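Side-chain contact in uncharacterized protein VP1736 (Vibrio parahaemolyticus, PDB 3LXQ), which is of unknown function but belongs to the sulfatase family of the alkaline phosphatase clan: residues K384-L389 with A430-A435. Residues are numbered along the deposited sequence; the frame is centred on the assembly and turned at random.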
loop_
_atom_site.group_PDB
_atom_site.type_symbol
_atom_site.label_atom_id
_atom_site.label_comp_id
_atom_site.label_asym_id
_atom_site.label_seq_id
_atom_site.Cartn_x
_atom_site.Cartn_y
_atom_site.Cartn_z
ATOM N N LYS A 384 1.461 16.796 -9.258
ATOM C CA LYS A 384 0.792 17.948 -8.664
ATOM C C LYS A 384 -0.742 17.825 -8.672
ATOM O O LYS A 384 -1.441 18.668 -8.100
ATOM C CB LYS A 384 1.232 19.239 -9.382
ATOM N N ASN A 385 -1.264 16.790 -9.328
ATOM C CA ASN A 385 -2.713 16.601 -9.416
ATOM C C ASN A 385 -3.252 15.602 -8.397
ATOM O O ASN A 385 -2.655 14.560 -8.178
ATOM C CB ASN A 385 -3.106 16.180 -10.823
ATOM C CG ASN A 385 -2.729 17.220 -11.866
ATOM O OD1 ASN A 385 -2.472 18.379 -11.543
ATOM N ND2 ASN A 385 -2.694 16.805 -13.118
ATOM N N PHE A 386 -4.381 15.944 -7.777
ATOM C CA PHE A 386 -5.044 15.073 -6.807
ATOM C C PHE A 386 -6.407 14.675 -7.330
ATOM O O PHE A 386 -7.201 15.531 -7.766
ATOM C CB PHE A 386 -5.197 15.768 -5.448
ATOM C CG PHE A 386 -5.957 14.946 -4.414
ATOM C CD1 PHE A 386 -7.353 15.063 -4.284
ATOM C CD2 PHE A 386 -5.278 14.083 -3.553
ATOM C CE1 PHE A 386 -8.050 14.306 -3.302
ATOM C CE2 PHE A 386 -5.964 13.333 -2.587
ATOM C CZ PHE A 386 -7.345 13.442 -2.463
ATOM N N GLY A 387 -6.678 13.375 -7.283
ATOM C CA GLY A 387 -7.953 12.830 -7.721
ATOM C C GLY A 387 -8.710 12.110 -6.628
ATOM O O GLY A 387 -8.120 11.421 -5.795
ATOM N N TYR A 388 -10.025 12.298 -6.624
ATOM C CA TYR A 388 -10.915 11.631 -5.677
ATOM C C TYR A 388 -11.983 10.873 -6.468
ATOM O O TYR A 388 -12.883 11.470 -7.091
ATOM C CB TYR A 388 -11.545 12.646 -4.708
ATOM C CG TYR A 388 -12.064 12.043 -3.402
ATOM C CD1 TYR A 388 -11.228 11.897 -2.291
ATOM C CD2 TYR A 388 -13.398 11.638 -3.281
ATOM C CE1 TYR A 388 -11.717 11.353 -1.080
ATOM C CE2 TYR A 388 -13.885 11.099 -2.108
ATOM C CZ TYR A 388 -13.043 10.957 -1.013
ATOM O OH TYR A 388 -13.546 10.426 0.132
ATOM N N LEU A 389 -11.833 9.557 -6.479
ATOM C CA LEU A 389 -12.722 8.649 -7.182
ATOM C C LEU A 389 -13.755 8.053 -6.222
ATOM O O LEU A 389 -13.401 7.530 -5.153
ATOM C CB LEU A 389 -11.918 7.528 -7.860
ATOM C CG LEU A 389 -12.697 6.462 -8.659
ATOM C CD1 LEU A 389 -13.259 7.010 -9.989
ATOM C CD2 LEU A 389 -11.864 5.202 -8.902
ATOM N N ALA A 430 -11.001 18.863 0.662
ATOM C CA ALA A 430 -10.671 18.610 2.065
ATOM C C ALA A 430 -9.659 17.459 2.215
ATOM O O ALA A 430 -8.686 17.566 2.971
ATOM C CB ALA A 430 -11.935 18.328 2.862
ATOM N N ASN A 431 -9.887 16.371 1.486
ATOM C CA ASN A 431 -8.975 15.232 1.505
ATOM C C ASN A 431 -7.633 15.485 0.785
ATOM O O ASN A 431 -6.598 14.970 1.204
ATOM C CB ASN A 431 -9.680 13.974 1.000
ATOM C CG ASN A 431 -10.594 13.364 2.055
ATOM O OD1 ASN A 431 -10.130 12.777 3.041
ATOM N ND2 ASN A 431 -11.895 13.493 1.852
ATOM N N ALA A 432 -7.663 16.298 -0.274
ATOM C CA ALA A 432 -6.455 16.762 -0.963
ATOM C C ALA A 432 -5.506 17.529 -0.040
ATOM O O ALA A 432 -4.289 17.461 -0.198
ATOM C CB ALA A 432 -6.830 17.653 -2.151
ATOM N N LEU A 433 -6.075 18.277 0.902
ATOM C CA LEU A 433 -5.313 19.168 1.775
ATOM C C LEU A 433 -4.784 18.514 3.039
ATOM O O LEU A 433 -3.866 19.048 3.680
ATOM C CB LEU A 433 -6.188 20.348 2.193
ATOM C CG LEU A 433 -6.624 21.340 1.127
ATOM C CD1 LEU A 433 -7.662 22.294 1.706
ATOM C CD2 LEU A 433 -5.423 22.111 0.588
ATOM N N PHE A 434 -5.375 17.386 3.421
ATOM C CA PHE A 434 -5.174 16.871 4.778
ATOM C C PHE A 434 -3.715 16.533 5.103
ATOM O O PHE A 434 -3.172 17.038 6.087
ATOM C CB PHE A 434 -6.100 15.679 5.086
ATOM C CG PHE A 434 -5.791 15.008 6.394
ATOM C CD1 PHE A 434 -6.056 15.650 7.595
ATOM C CD2 PHE A 434 -5.212 13.747 6.423
ATOM C CE1 PHE A 434 -5.764 15.045 8.803
ATOM C CE2 PHE A 434 -4.911 13.133 7.631
ATOM C CZ PHE A 434 -5.189 13.788 8.831
ATOM N N ALA A 435 -3.090 15.693 4.282
ATOM C CA ALA A 435 -1.726 15.244 4.538
ATOM C C ALA A 435 -0.757 16.416 4.625
ATOM O O ALA A 435 0.093 16.458 5.525
ATOM C CB ALA A 435 -1.268 14.255 3.495
#
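F386 lays one face of its ring over the backbone of A432. The CA of A432 stands 3.6 Å from the centre of the F386 ring and only 4° off the ring normal, a CH-pi contact. The methyl group of A432 covers the same face nearer the root of the ring, with its CB 3.4 Å from F386 CD1. Farther out, F386 CZ is 3.6 Å from A432 N, where it reaches the peptide joining N431 to A432. F386 CG is anti to its backbone N (chi1 176°), which carries the ring from the strand to the helix.

Y388, two residues on along the strand, also points toward the helix and meets N431. N431 comes up obliquely beside the CE1 side of the ring. The ring and amide planes are 19° apart, yet the two groups are not stacked. Y388 CE1 is 3.6 Å from N431 ND2 and 3.9 Å from N431 CB. This is packing, and no hydrogen bond crosses between the segments. The amide nitrogen is satisfied elsewhere: N431 ND2 bonds to R427 O in the preceding turn of its helix and to S60 OG of helix 50-61. These two bonds should limit rotation of the amide beside the tyrosine.

The contact is buried and packs helix 422-441 on one side of the five-stranded antiparallel sheet. Strand 385-390 runs between strands 377-382 and 394-398. L397 of the latter also touches A432, and M379 of the former touches N431. Helix 50-61 packs against helix 422-441, with V57 on N431 and L56 on A430.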